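Local atomic coordinates of sensor protein (Bacteroides thetaiotaomicron, PDB entry 2X7X), a protein that binds fructose through its periplasmic domain, the piece described here, and probably acts as a hybrid two-component sensor histidine kinase. Residues 21-24 with 25-29; 53-56 with 57-61; 180-183 with 184-187; 206-210 with 211-215. One frame throughout, in Å; residues are numbered along the deposited sequence.

Interaction 1 (21-24 with 25-29)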
loop_
_atom_site.group_PDB
_atom_site.type_symbol
_atom_site.label_atom_id
_atom_site.label_comp_id
_atom_site.label_asym_id
_atom_site.label_seq_id
_atom_site.Cartn_x
_atom_site.Cartn_y
_atom_site.Cartn_z
ATOM N N HIS A 21 0.486 9.435 -17.507
ATOM C CA HIS A 21 1.601 8.516 -17.702
ATOM C C HIS A 21 1.348 7.183 -17.009
ATOM O O HIS A 21 1.472 6.123 -17.623
ATOM C CB HIS A 21 2.915 9.127 -17.226
ATOM C CG HIS A 21 4.122 8.408 -17.736
ATOM N ND1 HIS A 21 4.618 8.600 -19.012
ATOM C CD2 HIS A 21 4.924 7.479 -17.156
ATOM C CE1 HIS A 21 5.677 7.827 -19.190
ATOM N NE2 HIS A 21 5.885 7.138 -18.080
ATOM N N LYS A 22 0.951 7.248 -15.743
ATOM C CA LYS A 22 0.646 6.050 -14.977
ATOM C C LYS A 22 -0.502 5.214 -15.576
ATOM O O LYS A 22 -0.426 3.981 -15.604
ATOM C CB LYS A 22 0.339 6.399 -13.523
ATOM C CG LYS A 22 0.417 5.194 -12.604
ATOM C CD LYS A 22 -0.249 5.441 -11.287
ATOM C CE LYS A 22 -0.442 4.135 -10.552
ATOM N NZ LYS A 22 -1.762 4.108 -9.868
ATOM N N MET A 23 -1.563 5.878 -16.029
ATOM C CA MET A 23 -2.698 5.182 -16.635
ATOM C C MET A 23 -2.307 4.529 -17.971
ATOM O O MET A 23 -2.586 3.346 -18.194
ATOM C CB MET A 23 -3.874 6.141 -16.827
ATOM C CG MET A 23 -5.100 5.532 -17.478
ATOM S SD MET A 23 -6.284 6.807 -17.946
ATOM C CE MET A 23 -7.552 5.820 -18.698
ATOM N N ASN A 24 -1.668 5.305 -18.846
ATOM C CA ASN A 24 -1.172 4.797 -20.118
ATOM C C ASN A 24 -0.376 3.499 -19.956
ATOM O O ASN A 24 -0.775 2.453 -20.480
ATOM C CB ASN A 24 -0.328 5.864 -20.810
ATOM C CG ASN A 24 -1.144 7.087 -21.210
ATOM O OD1 ASN A 24 -2.377 7.052 -21.231
ATOM N ND2 ASN A 24 -0.454 8.171 -21.539
ATOM N N ASP A 25 0.723 3.577 -19.203
ATOM C CA ASP A 25 1.572 2.425 -18.904
ATOM C C ASP A 25 0.780 1.251 -18.372
ATOM O O ASP A 25 1.141 0.112 -18.634
ATOM C CB ASP A 25 2.655 2.776 -17.884
ATOM C CG ASP A 25 3.690 3.749 -18.421
ATOM O OD1 ASP A 25 4.545 4.165 -17.615
ATOM O OD2 ASP A 25 3.658 4.113 -19.621
ATOM N N GLU A 26 -0.283 1.518 -17.619
ATOM C CA GLU A 26 -1.138 0.446 -17.087
ATOM C C GLU A 26 -1.956 -0.226 -18.189
ATOM O O GLU A 26 -2.285 -1.403 -18.091
ATOM C CB GLU A 26 -2.077 0.968 -15.989
ATOM C CG GLU A 26 -1.523 0.925 -14.570
ATOM C CD GLU A 26 -2.331 1.752 -13.565
ATOM O OE1 GLU A 26 -2.051 1.641 -12.356
ATOM O OE2 GLU A 26 -3.242 2.512 -13.956
ATOM N N ILE A 27 -2.290 0.541 -19.222
ATOM C CA ILE A 27 -3.081 0.045 -20.341
ATOM C C ILE A 27 -2.197 -0.839 -21.219
ATOM O O ILE A 27 -2.487 -2.025 -21.408
ATOM C CB ILE A 27 -3.704 1.209 -21.155
ATOM C CG1 ILE A 27 -4.829 1.867 -20.354
ATOM C CG2 ILE A 27 -4.221 0.720 -22.508
ATOM C CD1 ILE A 27 -5.122 3.298 -20.777
ATOM N N LEU A 28 -1.112 -0.252 -21.719
ATOM C CA LEU A 28 -0.094 -0.981 -22.470
ATOM C C LEU A 28 0.355 -2.269 -21.756
ATOM O O LEU A 28 0.505 -3.312 -22.395
ATOM C CB LEU A 28 1.113 -0.077 -22.766
ATOM C CG LEU A 28 0.870 1.231 -23.526
ATOM C CD1 LEU A 28 2.084 2.141 -23.440
ATOM C CD2 LEU A 28 0.492 0.988 -24.982
ATOM N N ARG A 29 0.550 -2.203 -20.440
ATOM C CA ARG A 29 0.987 -3.376 -19.684
ATOM C C ARG A 29 -0.067 -4.478 -19.729
ATOM O O ARG A 29 0.267 -5.667 -19.796
ATOM C CB ARG A 29 1.324 -3.017 -18.236
ATOM C CG ARG A 29 1.897 -4.184 -17.438
ATOM C CD ARG A 29 1.951 -3.924 -15.932
ATOM N NE ARG A 29 2.803 -2.780 -15.635
ATOM C CZ ARG A 29 2.398 -1.695 -14.984
ATOM N NH1 ARG A 29 3.254 -0.701 -14.782
ATOM N NH2 ARG A 29 1.149 -1.609 -14.524
#
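H21 and D25 begin a run of i to i+4 pairs along helix 18-31, the helix of the beta-alpha-beta unit that joins strands 8-13 and 38-43 in a periplasmic binding protein fold. The imidazole of H21 swings round with CG anti to the backbone N (chi1 -164°), which brings NE2 to 3.3 Å from D25 OD1. The carboxylate stands over one ring face with the two planes 73° apart, and the angle is too poor for a hydrogen bond. K22 makes a long salt bridge to E26, NZ to OE1 at 3.5 Å. Both polar ends also reach T247: K22 NZ and E26 OE2 each hydrogen-bond to its OG1, and G249 N is a second donor to OE2, so the pair ties the helix to the 247-249 region. M23 lies extended and buried, its CG 4.0 Å from I27 CD1 in a purely apolar contact. N24 has no side-chain partner in the next turn; its OD1 is hydrogen-bonded to Q13 NE2. Its carbonyl oxygen is shared: L28 N approaches N24 O at 3.0 Å, nearly in line with the carbonyl, while I27 N comes from above the carbonyl plane, 2.7 Å from N24 O.

Interaction 2 (53-56 with 57-61)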
loop_
_atom_site.group_PDB
_atom_site.type_symbol
_atom_site.label_atom_id
_atom_site.label_comp_id
_atom_site.label_asym_id
_atom_site.label_seq_id
_atom_site.Cartn_x
_atom_site.Cartn_y
_atom_site.Cartn_z
ATOM N N GLU A 53 -8.943 16.554 -33.487
ATOM C CA GLU A 53 -7.951 16.025 -34.423
ATOM C C GLU A 53 -7.554 14.581 -34.093
ATOM O O GLU A 53 -7.511 13.729 -34.982
ATOM C CB GLU A 53 -6.731 16.945 -34.505
ATOM C CG GLU A 53 -7.082 18.354 -34.993
ATOM C CD GLU A 53 -5.861 19.215 -35.311
ATOM O OE1 GLU A 53 -4.928 18.715 -35.995
ATOM O OE2 GLU A 53 -5.845 20.401 -34.890
ATOM N N ASP A 54 -7.297 14.300 -32.820
ATOM C CA ASP A 54 -6.957 12.943 -32.401
ATOM C C ASP A 54 -8.126 11.967 -32.596
ATOM O O ASP A 54 -7.924 10.835 -33.038
ATOM C CB ASP A 54 -6.448 12.917 -30.952
ATOM C CG ASP A 54 -5.195 13.779 -30.744
ATOM O OD1 ASP A 54 -4.268 13.740 -31.582
ATOM O OD2 ASP A 54 -5.132 14.500 -29.732
ATOM N N VAL A 55 -9.347 12.401 -32.293
ATOM C CA VAL A 55 -10.508 11.533 -32.516
ATOM C C VAL A 55 -10.744 11.298 -34.016
ATOM O O VAL A 55 -10.930 10.157 -34.442
ATOM C CB VAL A 55 -11.798 12.028 -31.790
ATOM C CG1 VAL A 55 -12.966 11.076 -32.043
ATOM C CG2 VAL A 55 -11.560 12.137 -30.304
ATOM N N HIS A 56 -10.705 12.365 -34.814
ATOM C CA HIS A 56 -10.829 12.230 -36.272
ATOM C C HIS A 56 -9.765 11.294 -36.848
ATOM O O HIS A 56 -10.078 10.458 -37.700
ATOM C CB HIS A 56 -10.817 13.591 -36.985
ATOM C CG HIS A 56 -12.043 14.417 -36.738
ATOM N ND1 HIS A 56 -12.033 15.796 -36.785
ATOM C CD2 HIS A 56 -13.314 14.062 -36.429
ATOM C CE1 HIS A 56 -13.247 16.255 -36.526
ATOM N NE2 HIS A 56 -14.043 15.222 -36.305
ATOM N N TYR A 57 -8.527 11.424 -36.360
ATOM C CA TYR A 57 -7.416 10.539 -36.726
ATOM C C TYR A 57 -7.727 9.062 -36.458
ATOM O O TYR A 57 -7.506 8.200 -37.314
ATOM C CB TYR A 57 -6.147 10.957 -35.975
ATOM C CG TYR A 57 -4.939 10.070 -36.211
ATOM C CD1 TYR A 57 -3.872 10.506 -37.003
ATOM C CD2 TYR A 57 -4.855 8.801 -35.628
ATOM C CE1 TYR A 57 -2.754 9.691 -37.219
ATOM C CE2 TYR A 57 -3.752 7.979 -35.842
ATOM C CZ TYR A 57 -2.707 8.428 -36.635
ATOM O OH TYR A 57 -1.618 7.603 -36.832
ATOM N N PHE A 58 -8.227 8.778 -35.260
ATOM C CA PHE A 58 -8.561 7.413 -34.879
ATOM C C PHE A 58 -9.746 6.869 -35.683
ATOM O O PHE A 58 -9.856 5.659 -35.907
ATOM C CB PHE A 58 -8.820 7.323 -33.371
ATOM C CG PHE A 58 -7.560 7.364 -32.521
ATOM C CD1 PHE A 58 -6.498 6.489 -32.769
ATOM C CD2 PHE A 58 -7.452 8.254 -31.451
ATOM C CE1 PHE A 58 -5.341 6.522 -31.977
ATOM C CE2 PHE A 58 -6.308 8.292 -30.657
ATOM C CZ PHE A 58 -5.252 7.425 -30.915
ATOM N N MET A 59 -10.622 7.770 -36.120
ATOM C CA MET A 59 -11.750 7.412 -36.980
ATOM C C MET A 59 -11.314 7.102 -38.417
ATOM O O MET A 59 -11.825 6.167 -39.032
ATOM C CB MET A 59 -12.792 8.525 -36.977
ATOM C CG MET A 59 -13.823 8.414 -35.869
ATOM S SD MET A 59 -14.805 9.915 -35.641
ATOM C CE MET A 59 -14.738 10.679 -37.273
ATOM N N ASP A 60 -10.377 7.891 -38.944
ATOM C CA ASP A 60 -9.790 7.639 -40.263
ATOM C C ASP A 60 -9.096 6.280 -40.285
ATOM O O ASP A 60 -9.354 5.466 -41.166
ATOM C CB ASP A 60 -8.799 8.746 -40.654
ATOM C CG ASP A 60 -9.478 10.092 -40.914
ATOM O OD1 ASP A 60 -10.728 10.153 -40.976
ATOM O OD2 ASP A 60 -8.747 11.102 -41.058
ATOM N N GLU A 61 -8.238 6.026 -39.302
ATOM C CA GLU A 61 -7.545 4.747 -39.206
ATOM C C GLU A 61 -8.484 3.583 -38.920
ATOM O O GLU A 61 -8.046 2.437 -38.853
ATOM C CB GLU A 61 -6.479 4.799 -38.124
ATOM C CG GLU A 61 -5.165 5.382 -38.581
ATOM C CD GLU A 61 -4.003 4.915 -37.719
ATOM O OE1 GLU A 61 -4.249 4.424 -36.588
ATOM O OE2 GLU A 61 -2.842 5.033 -38.180
#
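The last two turns of helix 48-60, which packs against the parallel sheet of one lobe of the periplasmic binding protein fold, carry this contact. Four successive i to i+4 backbone bonds hold the helix: Y57 N to E53 O, F58 N to D54 O, M59 N to V55 O and D60 N to H56 O. The side chains meet chiefly around M59. H56 and M59 lie side by side and point the same way, and the methyl CE of M59 sits at the edge of the imidazole, near its plane, 3.8 Å from H56 CD2. A bend at the last torsion of M59 (chi3 26°) turns this methyl toward the ring, while SD stays 4.2 Å from V55 CG1. One thioether thus touches a branched aliphatic group and an aromatic edge. Outward, M59 packs on E82 and A83 of helix 73-85, where H56 NE2 makes a weak hydrogen bond to E82 OE2. With CG anti to the backbone N (chi1 177°), the Y57 ring is carried off the helix to a cation-pi contact with R42 of strand 38-43, the arginine whose NE is also held by a salt bridge from D54 OD1. F58 is buried, packing on L66 of strand 65-68 and on strand 38-43. V55, which also touches L66, and F58 thus face the sheet while E53 and D60 are exposed, as for a helix packed on the parallel sheet of an alpha/beta fold.

Interaction 3 (180-183 with 184-187)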
loop_
_atom_site.group_PDB
_atom_site.type_symbol
_atom_site.label_atom_id
_atom_site.label_comp_id
_atom_site.label_asym_id
_atom_site.label_seq_id
_atom_site.Cartn_x
_atom_site.Cartn_y
_atom_site.Cartn_z
ATOM N N ASP A 180 -1.472 33.837 -4.993
ATOM C CA ASP A 180 -0.856 35.123 -4.691
ATOM C C ASP A 180 -1.926 36.159 -4.538
ATOM O O ASP A 180 -1.946 36.899 -3.564
ATOM C CB ASP A 180 0.043 35.573 -5.825
ATOM C CG ASP A 180 1.480 35.204 -5.619
ATOM O OD1 ASP A 180 1.809 34.489 -4.655
ATOM O OD2 ASP A 180 2.299 35.633 -6.443
ATOM N N SER A 181 -2.825 36.209 -5.511
ATOM C CA SER A 181 -3.909 37.170 -5.485
ATOM C C SER A 181 -4.789 36.974 -4.243
ATOM O O SER A 181 -5.202 37.948 -3.621
ATOM C CB SER A 181 -4.726 37.090 -6.780
ATOM O OG SER A 181 -5.839 37.965 -6.731
ATOM N N MET A 182 -5.052 35.722 -3.873
ATOM C CA MET A 182 -5.894 35.430 -2.712
ATOM C C MET A 182 -5.252 35.845 -1.378
ATOM O O MET A 182 -5.920 36.444 -0.522
ATOM C CB MET A 182 -6.315 33.961 -2.693
ATOM C CG MET A 182 -7.286 33.592 -3.788
ATOM S SD MET A 182 -7.425 31.811 -4.024
ATOM C CE MET A 182 -8.752 31.733 -5.215
ATOM N N LEU A 183 -3.961 35.544 -1.212
ATOM C CA LEU A 183 -3.219 35.951 -0.015
ATOM C C LEU A 183 -3.244 37.474 0.170
ATOM O O LEU A 183 -3.549 37.980 1.257
ATOM C CB LEU A 183 -1.771 35.449 -0.077
ATOM C CG LEU A 183 -1.528 33.938 -0.074
ATOM C CD1 LEU A 183 -0.202 33.587 -0.753
ATOM C CD2 LEU A 183 -1.596 33.387 1.349
ATOM N N ARG A 184 -2.934 38.188 -0.908
ATOM C CA ARG A 184 -2.911 39.636 -0.918
ATOM C C ARG A 184 -4.263 40.220 -0.465
ATOM O O ARG A 184 -4.299 41.212 0.278
ATOM C CB ARG A 184 -2.584 40.098 -2.330
ATOM C CG ARG A 184 -1.998 41.503 -2.476
ATOM C CD ARG A 184 -1.780 41.847 -3.971
ATOM N NE ARG A 184 -0.971 40.828 -4.678
ATOM C CZ ARG A 184 -1.362 40.120 -5.749
ATOM N NH1 ARG A 184 -2.564 40.308 -6.292
ATOM N NH2 ARG A 184 -0.533 39.226 -6.290
ATOM N N ARG A 185 -5.359 39.585 -0.888
ATOM C CA ARG A 185 -6.716 40.117 -0.679
ATOM C C ARG A 185 -7.447 39.552 0.542
ATOM O O ARG A 185 -8.510 40.042 0.914
ATOM C CB ARG A 185 -7.572 39.947 -1.957
ATOM C CG ARG A 185 -7.075 40.812 -3.134
ATOM C CD ARG A 185 -7.958 40.763 -4.368
ATOM N NE ARG A 185 -7.811 39.490 -5.053
ATOM C CZ ARG A 185 -8.674 38.484 -4.946
ATOM N NH1 ARG A 185 -9.759 38.615 -4.189
ATOM N NH2 ARG A 185 -8.450 37.344 -5.598
ATOM N N HIS A 186 -6.873 38.523 1.158
ATOM C CA HIS A 186 -7.520 37.837 2.271
ATOM C C HIS A 186 -6.530 37.535 3.405
ATOM O O HIS A 186 -5.747 36.582 3.308
ATOM C CB HIS A 186 -8.207 36.543 1.787
ATOM C CG HIS A 186 -9.227 36.760 0.712
ATOM N ND1 HIS A 186 -10.405 37.448 0.930
ATOM C CD2 HIS A 186 -9.245 36.389 -0.588
ATOM C CE1 HIS A 186 -11.104 37.486 -0.192
ATOM N NE2 HIS A 186 -10.421 36.852 -1.129
ATOM N N PRO A 187 -6.556 38.348 4.483
ATOM C CA PRO A 187 -5.647 38.149 5.638
ATOM C C PRO A 187 -5.898 36.869 6.445
ATOM O O PRO A 187 -4.992 36.379 7.116
ATOM C CB PRO A 187 -5.906 39.382 6.515
ATOM C CG PRO A 187 -7.262 39.870 6.110
ATOM C CD PRO A 187 -7.364 39.575 4.630
#
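Two arginine guanidinium groups turn back over the preceding helical turn, one meeting it with a face and the other mainly with an edge. The R184 guanidinium lies flat over the backbone of D180 and S181, with NH1 3.5 Å from S181 CA and NH2 3.7 Å from D180 CB. D180 OD2 remains 4.6 Å from R184 NH2, beyond a salt bridge, though the opposite charges probably attract weakly. R185 presents its NE edge to S181: OG lies within 4° of the guanidinium plane and accepts from both R185 NE, at 3.0 Å, and R185 NH2, at 2.9 Å. One face of the same group rests over S181 O. The serine hydroxyl reaches that edge because OG stands anti to the backbone N (chi1 176°), and the arginine chain bends at chi3 (-73°) to come back to it. An alanine at S181 would remove the shared acceptor, and the NE edge of R185 would probably be left without this mate and its guanidinium less firmly set. NH1 of R185 forms a salt bridge with D164 of strand 159-167, whose OD2 also accepts from H186 NE2. The imidazole has R185 CB over one face, toward its rim, and H186 CD2 is 3.3 Å from M182 O. Backbone bonding weakens here, since H186 N makes only weak bonds to M182 O and L183 O and H186 is the first residue to leave helical angles. This is the C-terminal end of an alpha helix packed on a beta sheet, as in the alpha/beta lobes of periplasmic binding proteins.

Interaction 4 (206-210 with 211-215). With K (potassium ion), chain F.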
loop_
_atom_site.group_PDB
_atom_site.type_symbol
_atom_site.label_atom_id
_atom_site.label_comp_id
_atom_site.label_asym_id
_atom_site.label_seq_id
_atom_site.Cartn_x
_atom_site.Cartn_y
_atom_site.Cartn_z
ATOM N N ALA A 206 3.123 29.578 -2.917
ATOM C CA ALA A 206 2.693 30.950 -2.786
ATOM C C ALA A 206 2.618 31.339 -1.302
ATOM O O ALA A 206 3.000 32.451 -0.931
ATOM C CB ALA A 206 1.373 31.166 -3.481
ATOM N N ALA A 207 2.165 30.408 -0.463
ATOM C CA ALA A 207 1.935 30.691 0.948
ATOM C C ALA A 207 3.262 30.753 1.689
ATOM O O ALA A 207 3.495 31.670 2.485
ATOM C CB ALA A 207 1.023 29.649 1.563
ATOM N N LYS A 208 4.114 29.764 1.412
ATOM C CA LYS A 208 5.476 29.663 1.930
ATOM C C LYS A 208 6.184 30.996 1.731
ATOM O O LYS A 208 6.717 31.580 2.674
ATOM C CB LYS A 208 6.231 28.587 1.135
ATOM C CG LYS A 208 7.045 27.584 1.945
ATOM C CD LYS A 208 8.343 28.148 2.450
ATOM C CE LYS A 208 9.204 27.049 3.082
ATOM N NZ LYS A 208 9.779 26.151 2.048
ATOM N N MET A 209 6.147 31.483 0.493
ATOM C CA MET A 209 6.861 32.697 0.110
ATOM C C MET A 209 6.285 33.948 0.726
ATOM O O MET A 209 6.974 34.958 0.814
ATOM C CB MET A 209 6.970 32.822 -1.410
ATOM C CG MET A 209 7.923 31.773 -1.969
ATOM S SD MET A 209 8.120 31.750 -3.755
ATOM C CE MET A 209 9.326 33.082 -3.917
ATOM N N ALA A 210 5.031 33.884 1.163
ATOM C CA ALA A 210 4.413 35.028 1.821
ATOM C C ALA A 210 4.529 34.905 3.349
ATOM O O ALA A 210 3.949 35.706 4.094
ATOM C CB ALA A 210 2.963 35.197 1.371
ATOM N N GLY A 211 5.307 33.908 3.788
ATOM C CA GLY A 211 5.452 33.557 5.197
ATOM C C GLY A 211 4.155 33.142 5.866
ATOM O O GLY A 211 3.973 33.403 7.045
ATOM N N ARG A 212 3.247 32.486 5.142
ATOM C CA ARG A 212 1.922 32.175 5.703
ATOM C C ARG A 212 1.448 30.727 5.593
ATOM O O ARG A 212 0.295 30.450 5.870
ATOM C CB ARG A 212 0.862 33.078 5.070
ATOM C CG ARG A 212 0.880 34.511 5.539
ATOM C CD ARG A 212 -0.083 35.327 4.725
ATOM N NE ARG A 212 -1.480 34.943 4.943
ATOM C CZ ARG A 212 -2.523 35.494 4.313
ATOM N NH1 ARG A 212 -2.331 36.449 3.408
ATOM N NH2 ARG A 212 -3.762 35.084 4.576
ATOM N N GLU A 213 2.326 29.811 5.199
ATOM C CA GLU A 213 1.954 28.413 5.001
ATOM C C GLU A 213 1.605 27.640 6.278
ATOM O O GLU A 213 1.048 26.533 6.206
ATOM C CB GLU A 213 3.055 27.663 4.239
ATOM C CG GLU A 213 4.172 27.069 5.135
ATOM C CD GLU A 213 5.151 28.111 5.685
ATOM O OE1 GLU A 213 5.010 29.322 5.363
ATOM O OE2 GLU A 213 6.072 27.699 6.430
ATOM N N LYS A 214 1.939 28.187 7.439
ATOM C CA LYS A 214 1.568 27.536 8.702
ATOM C C LYS A 214 0.201 28.008 9.223
ATOM O O LYS A 214 -0.276 27.545 10.249
ATOM C CB LYS A 214 2.678 27.687 9.752
ATOM C CG LYS A 214 3.953 26.948 9.369
ATOM C CD LYS A 214 5.126 27.199 10.337
ATOM C CE LYS A 214 6.327 26.326 9.934
ATOM N NZ LYS A 214 7.279 26.035 11.058
ATOM N N GLU A 215 -0.439 28.908 8.490
ATOM C CA GLU A 215 -1.737 29.449 8.911
ATOM C C GLU A 215 -2.915 28.665 8.364
ATOM O O GLU A 215 -4.054 28.979 8.678
ATOM C CB GLU A 215 -1.887 30.905 8.460
ATOM C CG GLU A 215 -0.878 31.881 9.049
ATOM C CD GLU A 215 -1.046 33.290 8.498
ATOM O OE1 GLU A 215 -1.756 33.485 7.479
ATOM O OE2 GLU A 215 -0.464 34.216 9.097
HETATM K K K F . 0.393 23.920 6.649
HETATM O O HOH W 1 2.163 21.084 7.167
#
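A207 and K208 offer their carbonyl oxygens to the backbone of G211 and R212, forming a Schellman motif that ends helix 199-209. R212 N bonds to A207 O at 2.8 Å and G211 N to K208 O at 2.9 Å, both donors coming from above the carbonyl planes. G211, at positive phi (61°), is the C-prime residue; a beta carbon here would run into A210 O. Beyond the reversal E213 folds back on the helix, its CB 3.9 Å from A207 CB and OE1 3.5 Å from K208 CA. Its chi1 of 87° puts CG between the backbone N and carbonyl carbon, turning the chain toward K208. The type I turn R212-E215 is fastened at its ends by a salt-bridging hydrogen bond, R212 NE to E215 OE1 at 2.9 Å, on the syn side but 31° out of the carboxylate plane. NH1 and NH2 of R212 reach L183 O and H186 O, at the end of helix 172-185. A methionine in place of R212 would probably leave E215 and those two carbonyl oxygens without these side-chain donors. Outermost, the backbone carbonyls of E213 and M216 bind a potassium ion, which lies 2.7 Å from E213 O.

How the interactions relate
All four contacts are local features of helices or of a helix end in the periplasmic binding protein fold. Interactions 1 and 2 belong to the lobe with the all-parallel sheet, their centres about 21 Å apart. Interactions 3 and 4 lie in the lobe with the mixed sheet, and the centres of 1 and 3 are about 39 Å apart. Interaction 1 comes closest to the sugar, the side chain of M23 being about 8 Å from the bound fructose, whereas D54 in interaction 2 is about 14 Å away. Interactions 3 and 4, centres about 11 Å apart, meet at R212, and L183 packs on A206 beside it; both lie away from the fructose site.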